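Local coordinates for protein carbonic anhydrase (PDB 3UCJ) that probably catalyses the reversible hydration of carbon dioxide to hydrogencarbonate at a zinc ion, as a member of the beta class of carbonic anhydrases, at residues V122-L125 against V130-V133; A138-G143 against W150-E155; S50-A55 against C101-C106; Q161-C166 against K217-F222. All blocks are in the same frame, centred on the assembly; numbering follows the deposited sequence.

Contact 1 of 4, residues V122-L125 against V130-V133. With AZM (5-acetamido-1,3,4-thiadiazole-2-sulfonamide), chain D.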
loop_
_atom_site.group_PDB
_atom_site.type_symbol
_atom_site.label_atom_id
_atom_site.label_comp_id
_atom_site.label_asym_id
_atom_site.label_seq_id
_atom_site.Cartn_x
_atom_site.Cartn_y
_atom_site.Cartn_z
ATOM N N VAL A 122 -9.033 -8.579 -4.407
ATOM C CA VAL A 122 -7.683 -8.153 -3.906
ATOM C C VAL A 122 -6.619 -9.219 -3.980
ATOM O O VAL A 122 -5.407 -8.892 -4.079
ATOM C CB VAL A 122 -7.785 -7.627 -2.431
ATOM C CG1 VAL A 122 -8.601 -6.372 -2.376
ATOM C CG2 VAL A 122 -8.322 -8.714 -1.530
ATOM N N THR A 123 -6.988 -10.509 -3.886
ATOM C CA THR A 123 -5.974 -11.495 -3.944
ATOM C C THR A 123 -5.284 -11.476 -5.316
ATOM O O THR A 123 -4.065 -11.665 -5.426
ATOM C CB THR A 123 -6.553 -12.924 -3.680
ATOM O OG1 THR A 123 -7.231 -12.922 -2.434
ATOM C CG2 THR A 123 -5.452 -13.951 -3.630
ATOM N N ASN A 124 -6.077 -11.300 -6.365
ATOM C CA ASN A 124 -5.504 -11.263 -7.697
ATOM C C ASN A 124 -4.489 -10.025 -7.809
ATOM O O ASN A 124 -3.453 -10.129 -8.427
ATOM C CB ASN A 124 -6.590 -11.091 -8.796
ATOM C CG ASN A 124 -5.936 -11.037 -10.185
ATOM O OD1 ASN A 124 -5.240 -11.969 -10.622
ATOM N ND2 ASN A 124 -6.083 -9.918 -10.829
ATOM N N LEU A 125 -4.848 -8.934 -7.188
ATOM C CA LEU A 125 -3.884 -7.758 -7.160
ATOM C C LEU A 125 -2.626 -8.201 -6.415
ATOM O O LEU A 125 -1.510 -8.036 -6.900
ATOM C CB LEU A 125 -4.461 -6.526 -6.428
ATOM C CG LEU A 125 -5.828 -5.973 -6.964
ATOM C CD1 LEU A 125 -6.310 -4.725 -6.152
ATOM C CD2 LEU A 125 -5.609 -5.659 -8.425
ATOM N N VAL A 130 3.895 -12.587 -8.085
ATOM C CA VAL A 130 4.138 -13.976 -8.604
ATOM C C VAL A 130 4.131 -13.937 -10.173
ATOM O O VAL A 130 5.042 -14.505 -10.810
ATOM C CB VAL A 130 3.121 -14.946 -8.090
ATOM C CG1 VAL A 130 3.507 -16.386 -8.661
ATOM C CG2 VAL A 130 3.173 -14.993 -6.528
ATOM N N ARG A 131 3.189 -13.199 -10.765
ATOM C CA ARG A 131 3.242 -13.059 -12.230
ATOM C C ARG A 131 4.545 -12.483 -12.734
ATOM O O ARG A 131 5.022 -12.871 -13.818
ATOM C CB ARG A 131 2.037 -12.307 -12.788
ATOM C CG ARG A 131 0.722 -13.098 -12.699
ATOM C CD ARG A 131 -0.459 -12.396 -13.370
ATOM N NE ARG A 131 -0.937 -11.250 -12.593
ATOM C CZ ARG A 131 -1.951 -11.308 -11.737
ATOM N NH1 ARG A 131 -2.655 -12.468 -11.573
ATOM N NH2 ARG A 131 -2.319 -10.216 -11.100
ATOM N N GLU A 132 5.145 -11.536 -12.000
ATOM C CA GLU A 132 6.318 -10.881 -12.472
ATOM C C GLU A 132 7.478 -11.885 -12.459
ATOM O O GLU A 132 8.267 -11.869 -13.360
ATOM C CB GLU A 132 6.667 -9.718 -11.504
ATOM C CG GLU A 132 5.825 -8.530 -11.720
ATOM C CD GLU A 132 6.375 -7.379 -10.753
ATOM O OE1 GLU A 132 5.814 -7.198 -9.657
ATOM O OE2 GLU A 132 7.448 -6.736 -11.068
ATOM N N VAL A 133 7.566 -12.700 -11.431
ATOM C CA VAL A 133 8.573 -13.719 -11.355
ATOM C C VAL A 133 8.372 -14.728 -12.484
ATOM O O VAL A 133 9.255 -15.054 -13.177
ATOM C CB VAL A 133 8.494 -14.479 -10.049
ATOM C CG1 VAL A 133 9.480 -15.564 -10.052
ATOM C CG2 VAL A 133 8.747 -13.568 -8.871
HETATM C C1 AZM D . -3.204 -20.212 -1.306
HETATM C C2 AZM D . -4.585 -19.485 -3.150
HETATM C C3 AZM D . -5.194 -17.656 -4.556
HETATM C C4 AZM D . -6.251 -17.064 -5.470
HETATM N N1 AZM D . -0.854 -21.206 -0.218
HETATM N N2 AZM D . -4.593 -20.847 -2.960
HETATM N N3 AZM D . -3.755 -21.313 -1.818
HETATM N N4 AZM D . -5.244 -18.965 -4.300
HETATM O O1 AZM D . -2.802 -20.626 1.241
HETATM O O2 AZM D . -1.557 -18.966 0.016
HETATM O O3 AZM D . -4.291 -16.960 -4.019
HETATM S S1 AZM D . -2.146 -20.344 0.076
HETATM S S2 AZM D . -3.651 -18.639 -2.006
#
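Asn124 and Arg131 face each other from two consecutive helices, 122-126 and 128-135, whose backbones stay apart: even at this nearest pair the CA atoms of Asn124 and Arg131 are 10.0 Å from each other. A long side chain such as arginine's readily crosses such a gap, and arginine suits the place because its flat head carries several donors. The chain of Arg131 bends at chi3 (-73°), bringing the guanidinium end-on to a single residue. Arg131 NH1 donates to Asn124 OD1 at 2.8 Å, and Arg131 NH2 to the backbone Asn124 O at 2.9 Å. Neither carbonyl is met squarely in its plane, the donor NH2 lying above that of the backbone group, and the amide and guanidinium planes stand 43° apart. Asparagine is apt here because its short amide sets a side-chain oxygen beside the main-chain one, making a two-pronged acceptor. A leucine in place of Arg131 would probably leave both buried oxygens of Asn124 without these donors and the two helices without their polar bridge. Next to Asn124, Thr123 CG2 comes within 3.2 Å of O3 of the bound acetazolamide, while its hydroxyl bonds to Glu87 of the second subunit. Pro169 and His219 of the third subunit pack against Asn124 and Arg131 respectively, and beyond the bridge Val130 and Val133 lean on Met153 of helix 146-167.

Contact 2 of 4, residues A138-G143 against W150-E155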
loop_
_atom_site.group_PDB
_atom_site.type_symbol
_atom_site.label_atom_id
_atom_site.label_comp_id
_atom_site.label_asym_id
_atom_site.label_seq_id
_atom_site.Cartn_x
_atom_site.Cartn_y
_atom_site.Cartn_z
ATOM N N ALA A 138 9.729 -17.775 -18.539
ATOM C CA ALA A 138 9.071 -18.599 -19.526
ATOM C C ALA A 138 9.879 -19.813 -19.885
ATOM O O ALA A 138 9.357 -20.890 -19.974
ATOM C CB ALA A 138 8.764 -17.807 -20.741
ATOM N N ALA A 139 11.167 -19.621 -20.073
ATOM C CA ALA A 139 12.056 -20.714 -20.472
ATOM C C ALA A 139 12.191 -21.849 -19.479
ATOM O O ALA A 139 12.455 -22.997 -19.886
ATOM C CB ALA A 139 13.426 -20.183 -20.888
ATOM N N LYS A 140 11.979 -21.583 -18.166
ATOM C CA LYS A 140 12.040 -22.655 -17.181
ATOM C C LYS A 140 10.667 -23.281 -16.913
ATOM O O LYS A 140 10.590 -24.347 -16.258
ATOM C CB LYS A 140 12.607 -22.134 -15.874
ATOM C CG LYS A 140 13.899 -21.466 -15.994
ATOM C CD LYS A 140 14.271 -20.986 -14.612
ATOM C CE LYS A 140 15.503 -20.143 -14.645
ATOM N NZ LYS A 140 16.659 -21.053 -14.612
ATOM N N LEU A 141 9.592 -22.626 -17.347
ATOM C CA LEU A 141 8.244 -23.064 -17.008
ATOM C C LEU A 141 7.456 -23.735 -18.175
ATOM O O LEU A 141 6.573 -24.639 -17.982
ATOM C CB LEU A 141 7.430 -21.840 -16.459
ATOM C CG LEU A 141 7.971 -21.410 -15.049
ATOM C CD1 LEU A 141 7.240 -20.149 -14.690
ATOM C CD2 LEU A 141 7.546 -22.401 -14.050
ATOM N N HIS A 142 7.695 -23.214 -19.360
ATOM C CA HIS A 142 6.899 -23.668 -20.525
ATOM C C HIS A 142 7.176 -25.107 -20.852
ATOM O O HIS A 142 8.290 -25.601 -20.618
ATOM C CB HIS A 142 7.095 -22.767 -21.733
ATOM C CG HIS A 142 6.300 -21.516 -21.646
ATOM N ND1 HIS A 142 6.410 -20.502 -22.562
ATOM C CD2 HIS A 142 5.384 -21.101 -20.734
ATOM C CE1 HIS A 142 5.586 -19.517 -22.235
ATOM N NE2 HIS A 142 4.953 -19.858 -21.127
ATOM N N GLY A 143 6.134 -25.810 -21.298
ATOM C CA GLY A 143 6.292 -27.219 -21.575
ATOM C C GLY A 143 6.402 -28.155 -20.396
ATOM O O GLY A 143 6.620 -29.355 -20.600
ATOM N N TRP A 150 4.171 -26.078 -11.328
ATOM C CA TRP A 150 3.785 -25.612 -10.031
ATOM C C TRP A 150 4.963 -25.635 -9.084
ATOM O O TRP A 150 5.252 -24.684 -8.443
ATOM C CB TRP A 150 2.657 -26.468 -9.493
ATOM C CG TRP A 150 1.933 -25.932 -8.310
ATOM C CD1 TRP A 150 2.237 -24.830 -7.583
ATOM C CD2 TRP A 150 0.793 -26.508 -7.691
ATOM N NE1 TRP A 150 1.347 -24.672 -6.581
ATOM C CE2 TRP A 150 0.446 -25.689 -6.623
ATOM C CE3 TRP A 150 0.018 -27.632 -7.949
ATOM C CZ2 TRP A 150 -0.628 -25.947 -5.827
ATOM C CZ3 TRP A 150 -1.039 -27.879 -7.158
ATOM C CH2 TRP A 150 -1.363 -27.052 -6.110
ATOM N N ASP A 151 5.652 -26.752 -9.028
ATOM C CA ASP A 151 6.773 -26.896 -8.156
ATOM C C ASP A 151 7.860 -25.903 -8.504
ATOM O O ASP A 151 8.460 -25.302 -7.658
ATOM C CB ASP A 151 7.319 -28.309 -8.231
ATOM C CG ASP A 151 6.390 -29.326 -7.653
ATOM O OD1 ASP A 151 6.597 -30.497 -7.901
ATOM O OD2 ASP A 151 5.446 -28.989 -6.964
ATOM N N LYS A 152 8.109 -25.751 -9.777
ATOM C CA LYS A 152 9.103 -24.840 -10.230
ATOM C C LYS A 152 8.729 -23.399 -9.887
ATOM O O LYS A 152 9.557 -22.632 -9.509
ATOM C CB LYS A 152 9.273 -25.012 -11.724
ATOM C CG LYS A 152 10.427 -24.338 -12.313
ATOM C CD LYS A 152 11.662 -24.706 -11.626
ATOM C CE LYS A 152 12.781 -24.699 -12.570
ATOM N NZ LYS A 152 14.068 -24.505 -11.944
ATOM N N MET A 153 7.474 -23.053 -10.033
ATOM C CA MET A 153 7.034 -21.722 -9.691
ATOM C C MET A 153 7.305 -21.423 -8.218
ATOM O O MET A 153 7.783 -20.383 -7.884
ATOM C CB MET A 153 5.575 -21.548 -10.022
ATOM C CG MET A 153 5.062 -20.143 -9.849
ATOM S SD MET A 153 5.616 -19.019 -11.087
ATOM C CE MET A 153 6.845 -18.058 -10.252
ATOM N N VAL A 154 6.988 -22.362 -7.360
ATOM C CA VAL A 154 7.287 -22.237 -5.944
ATOM C C VAL A 154 8.760 -21.932 -5.711
ATOM O O VAL A 154 9.102 -21.020 -5.029
ATOM C CB VAL A 154 6.841 -23.491 -5.173
ATOM C CG1 VAL A 154 7.396 -23.493 -3.807
ATOM C CG2 VAL A 154 5.363 -23.551 -5.111
ATOM N N GLU A 155 9.623 -22.697 -6.339
ATOM C CA GLU A 155 11.041 -22.518 -6.215
ATOM C C GLU A 155 11.553 -21.192 -6.749
ATOM O O GLU A 155 12.375 -20.565 -6.145
ATOM C CB GLU A 155 11.771 -23.678 -6.880
ATOM C CG GLU A 155 11.537 -24.991 -6.213
ATOM C CD GLU A 155 11.879 -26.195 -7.077
ATOM O OE1 GLU A 155 11.519 -27.298 -6.687
ATOM O OE2 GLU A 155 12.475 -26.020 -8.134
#
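Leu141 spreads its two methyls over neighbouring residues of helix 146-167. Leu141 CD2 rests 3.9 Å from Lys152 CG, and Leu141 CD1 lies 4.1 Å from Met153 SD. A branched leucine suits this spot, since one side chain can serve both partners. Lys152 CG stands opposite the backbone N (chi1 -169°) and the chain then bends at chi2 (54°), laying CB and CG along Leu141 CD2. Lys152 CG also lies 3.9 Å from Lys140 O, and farther out Lys152 CE is 4.2 Å from Lys140 CB. Lys140 NZ and Lys152 NZ stay 5.1 Å apart, so their like charges probably add nothing to the attraction, which rests on the aliphatic parts of the chains. Outward from this shell, Met153 is wedged against Cys109 and Leu113 of helix 107-114, while Leu141 is backed by Arg134 and Leu156 of its own chain and by Phe222 of the third subunit. Past the short helix Gly143 adopts a positive phi (73°), easy without a side chain, and its backbone bonds to the third subunit. A short helix folded back on a long one thus forms, at the subunit boundary of this alpha/beta enzyme, a small helix-helix interface of a leucine, a methionine and the aliphatic parts of two lysines.

Contact 3 of 4, residues S50-A55 against C101-C106; sequences SRVSPA and CGHYNC. With ZN (zinc ion), chain C; AZM (5-acetamido-1,3,4-thiadiazole-2-sulfonamide), chain D.
Arg51 and Val52 meet His103 and Asn105 beside the zinc site of this beta-class carbonic anhydrase, where Cys47, His103 and Cys106 hold the metal and the sulfonamide nitrogen of acetazolamide is the fourth ligand. The zinc ion lies 2.1 Å from His103 NE2, 2.4 Å from Cys106 SG and 1.9 Å from N1 of acetazolamide. With CG of His103 set between its backbone N and carbonyl carbon (chi1 69°), the ring is gripped from several directions: Val52 CG2 makes a CH-pi contact over one face, 4.0 Å from the ring centroid, Cys106 CB lies over the opposite face, and ND1 donates to Tyr104 O, leaving NE2 to the metal. Arg51 reaches Asn105 end-on. Its NH1 donates to Asn105 OD1 at 2.8 Å and its NH2 to the backbone Asn105 O at 2.9 Å, both acceptors near the guanidinium plane although the amide plane is turned 74° from it. Arg51 also forms a salt bridge with Asp49 and bonds to Val34 O of the second subunit. A methionine in place of Arg51 would probably leave Asp49 without its salt-bridge partner and the loop around Asn105 freer to move. The chemistry implies a layered site: the first-shell imidazole is aimed by packing and one hydrogen bond, and the second-shell arginine ties Asp49, seen as a zinc-binding residue in a structure of this protein, to the loop leading to Cys106.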
loop_
_atom_site.group_PDB
_atom_site.type_symbol
_atom_site.label_atom_id
_atom_site.label_comp_id
_atom_site.label_asym_id
_atom_site.label_seq_id
_atom_site.Cartn_x
_atom_site.Cartn_y
_atom_site.Cartn_z
ATOM N N SER A 50 -2.420 -22.501 6.000
ATOM C CA SER A 50 -2.709 -23.166 7.279
ATOM C C SER A 50 -1.872 -24.408 7.554
ATOM O O SER A 50 -1.907 -24.895 8.686
ATOM C CB SER A 50 -4.202 -23.538 7.362
ATOM O OG SER A 50 -4.520 -24.553 6.393
ATOM N N ARG A 51 -1.138 -24.904 6.552
ATOM C CA ARG A 51 -0.380 -26.132 6.748
ATOM C C ARG A 51 1.049 -25.873 7.151
ATOM O O ARG A 51 1.859 -26.838 7.303
ATOM C CB ARG A 51 -0.444 -26.959 5.483
ATOM C CG ARG A 51 -1.818 -27.423 5.260
ATOM C CD ARG A 51 -1.957 -27.969 3.822
ATOM N NE ARG A 51 -1.706 -26.951 2.769
ATOM C CZ ARG A 51 -1.536 -27.236 1.474
ATOM N NH1 ARG A 51 -1.531 -28.535 1.034
ATOM N NH2 ARG A 51 -1.263 -26.243 0.615
ATOM N N VAL A 52 1.397 -24.585 7.286
ATOM C CA VAL A 52 2.814 -24.224 7.367
ATOM C C VAL A 52 3.097 -23.296 8.583
ATOM O O VAL A 52 3.138 -22.038 8.432
ATOM C CB VAL A 52 3.314 -23.504 6.074
ATOM C CG1 VAL A 52 4.860 -23.421 6.039
ATOM C CG2 VAL A 52 2.723 -24.210 4.778
ATOM N N SER A 53 3.367 -23.915 9.745
ATOM C CA SER A 53 3.573 -23.130 10.982
ATOM C C SER A 53 5.064 -23.107 11.405
ATOM O O SER A 53 5.599 -24.157 11.808
ATOM C CB SER A 53 2.718 -23.733 12.078
ATOM O OG SER A 53 3.082 -23.141 13.304
ATOM N N PRO A 54 5.729 -21.942 11.320
ATOM C CA PRO A 54 7.174 -21.961 11.420
ATOM C C PRO A 54 7.652 -22.440 12.818
ATOM O O PRO A 54 8.625 -23.241 12.908
ATOM C CB PRO A 54 7.575 -20.495 11.183
ATOM C CG PRO A 54 6.344 -19.729 11.186
ATOM C CD PRO A 54 5.241 -20.654 10.787
ATOM N N ALA A 55 6.980 -22.002 13.891
ATOM C CA ALA A 55 7.505 -22.426 15.215
ATOM C C ALA A 55 7.318 -23.933 15.464
ATOM O O ALA A 55 8.245 -24.599 15.932
ATOM C CB ALA A 55 6.959 -21.561 16.387
ATOM N N CYS A 101 10.755 -18.574 3.320
ATOM C CA CYS A 101 10.272 -19.927 3.153
ATOM C C CYS A 101 9.120 -20.002 2.189
ATOM O O CYS A 101 8.058 -19.463 2.498
ATOM C CB CYS A 101 9.831 -20.465 4.522
ATOM S SG CYS A 101 9.474 -22.264 4.427
ATOM N N GLY A 102 9.280 -20.680 1.046
ATOM C CA GLY A 102 8.061 -21.010 0.281
ATOM C C GLY A 102 7.591 -22.422 0.629
ATOM O O GLY A 102 8.213 -23.104 1.461
ATOM N N HIS A 103 6.539 -22.892 -0.028
ATOM C CA HIS A 103 6.115 -24.285 0.226
ATOM C C HIS A 103 5.494 -24.920 -1.045
ATOM O O HIS A 103 4.770 -24.266 -1.829
ATOM C CB HIS A 103 5.116 -24.365 1.380
ATOM C CG HIS A 103 3.787 -23.761 1.063
ATOM N ND1 HIS A 103 2.670 -24.493 0.699
ATOM C CD2 HIS A 103 3.394 -22.458 1.055
ATOM C CE1 HIS A 103 1.642 -23.668 0.521
ATOM N NE2 HIS A 103 2.057 -22.433 0.735
ATOM N N TYR A 104 5.711 -26.248 -1.245
ATOM C CA TYR A 104 5.037 -26.937 -2.374
ATOM C C TYR A 104 3.567 -26.972 -2.138
ATOM O O TYR A 104 3.103 -26.847 -0.999
ATOM C CB TYR A 104 5.634 -28.378 -2.526
ATOM C CG TYR A 104 7.087 -28.265 -2.937
ATOM C CD1 TYR A 104 8.107 -28.681 -2.086
ATOM C CD2 TYR A 104 7.445 -27.664 -4.167
ATOM C CE1 TYR A 104 9.419 -28.622 -2.468
ATOM C CE2 TYR A 104 8.769 -27.574 -4.555
ATOM C CZ TYR A 104 9.754 -28.038 -3.675
ATOM O OH TYR A 104 11.037 -27.954 -4.025
ATOM N N ASN A 105 2.783 -27.083 -3.216
ATOM C CA ASN A 105 1.337 -27.087 -3.115
ATOM C C ASN A 105 0.767 -25.691 -2.679
ATOM O O ASN A 105 -0.308 -25.585 -2.094
ATOM C CB ASN A 105 0.757 -28.259 -2.233
ATOM C CG ASN A 105 -0.690 -28.579 -2.574
ATOM O OD1 ASN A 105 -1.616 -28.387 -1.766
ATOM N ND2 ASN A 105 -0.904 -29.174 -3.784
ATOM N N CYS A 106 1.506 -24.635 -3.020
ATOM C CA CYS A 106 1.144 -23.249 -2.648
ATOM C C CYS A 106 0.189 -22.771 -3.709
ATOM O O CYS A 106 0.604 -22.532 -4.835
ATOM C CB CYS A 106 2.418 -22.391 -2.649
ATOM S SG CYS A 106 1.931 -20.600 -2.256
HETATM ZN ZN ZN C . 1.028 -20.782 -0.022
HETATM C C1 AZM D . -3.204 -20.212 -1.306
HETATM C C2 AZM D . -4.585 -19.485 -3.150
HETATM C C3 AZM D . -5.194 -17.656 -4.556
HETATM C C4 AZM D . -6.251 -17.064 -5.470
HETATM N N1 AZM D . -0.854 -21.206 -0.218
HETATM N N2 AZM D . -4.593 -20.847 -2.960
HETATM N N3 AZM D . -3.755 -21.313 -1.818
HETATM N N4 AZM D . -5.244 -18.965 -4.300
HETATM O O1 AZM D . -2.802 -20.626 1.241
HETATM O O2 AZM D . -1.557 -18.966 0.016
HETATM O O3 AZM D . -4.291 -16.960 -4.019
HETATM S S1 AZM D . -2.146 -20.344 0.076
HETATM S S2 AZM D . -3.651 -18.639 -2.006
#

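Contact 4 of 4, residues Q161-C166 against K217-F222; sequences QVFNVC and KQHCFF
Phe163 sends the far edge of its ring at His219 across a small, partly exposed interface. The packing is close only where these two side chains meet: the ring atom Phe163 CZ is 3.9 Å from His219 CB, and the same edge continues over the imidazole, where Phe163 CE2 stands above the ring centre. The result is a T-shaped (edge-to-face) pair, with centroids of the Phe163 and His219 rings 5.6 Å apart and planes at 70°. Both side chains leave their helices with CG opposite the backbone N (chi1 -178° for Phe163 and 172° for His219), which carries the rings far enough outward to touch although the CA atoms of Phe163 and His219 are 10.3 Å apart. Phenylalanine suits its place as a flat, apolar edge; histidine offers a face to it while its ND1 bonds to Asp135 of the third subunit, a polar bond likely to steady the ring's rotation. On the loose side, Lys217 points away, its chain extended in an exposed position, and Phe221 meets His116 of the third subunit. Within helix 146-167, Asn164 ND2 donates to Gln161 OE1 at 3.0 Å. Behind Phe163, that helix presses Val162 and Val165 against Val100 of strand 97-103, and Val162 and Cys166 touch Ile202 of strand 194-202, so helix 216-220 lies outside the layer covering the sheet.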
loop_
_atom_site.group_PDB
_atom_site.type_symbol
_atom_site.label_atom_id
_atom_site.label_comp_id
_atom_site.label_asym_id
_atom_site.label_seq_id
_atom_site.Cartn_x
_atom_site.Cartn_y
_atom_site.Cartn_z
ATOM N N GLN A 161 12.205 -13.981 -3.870
ATOM C CA GLN A 161 11.882 -13.295 -2.607
ATOM C C GLN A 161 13.169 -13.221 -1.785
ATOM O O GLN A 161 13.401 -12.226 -1.086
ATOM C CB GLN A 161 10.710 -13.932 -1.824
ATOM C CG GLN A 161 9.404 -14.012 -2.664
ATOM C CD GLN A 161 9.049 -12.699 -3.434
ATOM O OE1 GLN A 161 9.240 -11.575 -2.902
ATOM N NE2 GLN A 161 8.539 -12.844 -4.736
ATOM N N VAL A 162 14.053 -14.194 -1.952
ATOM C CA VAL A 162 15.393 -14.048 -1.319
ATOM C C VAL A 162 16.119 -12.887 -1.872
ATOM O O VAL A 162 16.724 -12.063 -1.092
ATOM C CB VAL A 162 16.250 -15.363 -1.448
ATOM C CG1 VAL A 162 17.748 -15.075 -1.136
ATOM C CG2 VAL A 162 15.653 -16.391 -0.549
ATOM N N PHE A 163 16.083 -12.714 -3.202
ATOM C CA PHE A 163 16.729 -11.533 -3.783
ATOM C C PHE A 163 16.094 -10.235 -3.253
ATOM O O PHE A 163 16.798 -9.226 -2.898
ATOM C CB PHE A 163 16.595 -11.570 -5.360
ATOM C CG PHE A 163 17.275 -10.415 -6.044
ATOM C CD1 PHE A 163 18.563 -10.607 -6.580
ATOM C CD2 PHE A 163 16.640 -9.180 -6.233
ATOM C CE1 PHE A 163 19.232 -9.595 -7.247
ATOM C CE2 PHE A 163 17.322 -8.078 -6.912
ATOM C CZ PHE A 163 18.639 -8.294 -7.404
ATOM N N ASN A 164 14.759 -10.241 -3.173
ATOM C CA ASN A 164 14.108 -9.005 -2.684
ATOM C C ASN A 164 14.528 -8.662 -1.230
ATOM O O ASN A 164 14.709 -7.498 -0.910
ATOM C CB ASN A 164 12.568 -9.162 -2.747
ATOM C CG ASN A 164 12.089 -9.079 -4.215
ATOM O OD1 ASN A 164 12.836 -8.571 -5.039
ATOM N ND2 ASN A 164 10.957 -9.710 -4.558
ATOM N N VAL A 165 14.661 -9.680 -0.398
ATOM C CA VAL A 165 15.074 -9.443 1.011
ATOM C C VAL A 165 16.544 -8.889 0.935
ATOM O O VAL A 165 16.863 -7.836 1.549
ATOM C CB VAL A 165 14.993 -10.719 1.823
ATOM C CG1 VAL A 165 15.804 -10.623 3.225
ATOM C CG2 VAL A 165 13.510 -11.140 2.127
ATOM N N CYS A 166 17.438 -9.544 0.182
ATOM C CA CYS A 166 18.796 -9.036 0.064
ATOM C C CYS A 166 18.923 -7.624 -0.503
ATOM O O CYS A 166 19.796 -6.828 -0.058
ATOM C CB CYS A 166 19.721 -9.976 -0.749
ATOM S SG CYS A 166 19.847 -11.581 0.011
ATOM N N LYS A 217 24.763 -7.213 -7.267
ATOM C CA LYS A 217 25.707 -6.115 -7.388
ATOM C C LYS A 217 25.311 -5.032 -8.435
ATOM O O LYS A 217 25.387 -3.795 -8.155
ATOM C CB LYS A 217 27.184 -6.647 -7.656
ATOM C CG LYS A 217 28.164 -5.479 -7.870
ATOM C CD LYS A 217 29.641 -5.987 -7.992
ATOM C CE LYS A 217 30.596 -4.848 -8.461
ATOM N NZ LYS A 217 31.985 -5.491 -8.660
ATOM N N GLN A 218 24.924 -5.449 -9.637
ATOM C CA GLN A 218 24.562 -4.491 -10.683
ATOM C C GLN A 218 23.263 -3.759 -10.216
ATOM O O GLN A 218 23.082 -2.586 -10.506
ATOM C CB GLN A 218 24.249 -5.219 -12.000
ATOM C CG GLN A 218 23.910 -4.278 -13.121
ATOM C CD GLN A 218 23.726 -5.006 -14.412
ATOM O OE1 GLN A 218 24.681 -5.226 -15.141
ATOM N NE2 GLN A 218 22.519 -5.448 -14.674
ATOM N N HIS A 219 22.395 -4.481 -9.492
ATOM C CA HIS A 219 21.126 -3.822 -8.994
ATOM C C HIS A 219 21.462 -2.695 -8.044
ATOM O O HIS A 219 20.846 -1.599 -8.060
ATOM C CB HIS A 219 20.249 -4.851 -8.316
ATOM C CG HIS A 219 19.063 -4.246 -7.619
ATOM N ND1 HIS A 219 17.930 -3.857 -8.308
ATOM C CD2 HIS A 219 18.802 -4.016 -6.302
ATOM C CE1 HIS A 219 17.013 -3.418 -7.447
ATOM N NE2 HIS A 219 17.515 -3.488 -6.218
ATOM N N CYS A 220 22.468 -2.924 -7.201
ATOM C CA CYS A 220 22.839 -1.920 -6.172
ATOM C C CYS A 220 23.733 -0.812 -6.689
ATOM O O CYS A 220 23.587 0.396 -6.338
ATOM C CB CYS A 220 23.449 -2.608 -4.937
ATOM S SG CYS A 220 22.417 -3.694 -4.019
ATOM N N PHE A 221 24.604 -1.179 -7.634
ATOM C CA PHE A 221 25.535 -0.201 -8.254
ATOM C C PHE A 221 25.325 -0.146 -9.735
ATOM O O PHE A 221 26.248 -0.462 -10.530
ATOM C CB PHE A 221 26.994 -0.647 -7.933
ATOM C CG PHE A 221 27.262 -0.721 -6.449
ATOM C CD1 PHE A 221 27.284 -1.947 -5.779
ATOM C CD2 PHE A 221 27.531 0.451 -5.726
ATOM C CE1 PHE A 221 27.504 -2.005 -4.396
ATOM C CE2 PHE A 221 27.772 0.387 -4.351
ATOM C CZ PHE A 221 27.737 -0.829 -3.684
ATOM N N PHE A 222 24.150 0.291 -10.167
ATOM C CA PHE A 222 23.859 0.264 -11.570
ATOM C C PHE A 222 24.689 1.231 -12.380
ATOM O O PHE A 222 25.111 0.869 -13.461
ATOM C CB PHE A 222 22.385 0.550 -11.820
ATOM C CG PHE A 222 21.962 0.169 -13.178
ATOM C CD1 PHE A 222 21.639 -1.141 -13.457
ATOM C CD2 PHE A 222 21.890 1.115 -14.186
ATOM C CE1 PHE A 222 21.267 -1.494 -14.737
ATOM C CE2 PHE A 222 21.506 0.768 -15.496
ATOM C CZ PHE A 222 21.179 -0.582 -15.735
#

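How the contacts relate
From the N terminus the contacts close in series, none nesting or crossing. Contact 3 comes first, closing a 45-residue loop that includes strand 65-70 and helix 80-92. Contact 1 then spans a tight turn between successive helices, and contact 2 folds the next short helix onto helix 146-167. Contact 4 closes the longest loop, through strands 182-189 and 194-202, back to that same helix. Helix 146-167 thus serves contacts 2 and 4, and contact 2 also reaches the zinc loop of contact 3, through probable hydrogen bonds Glu155 to Tyr104 and Trp150 to Cys106. Contacts 1 and 3 share the inhibitor; contacts 1, 2 and 4 border the third subunit.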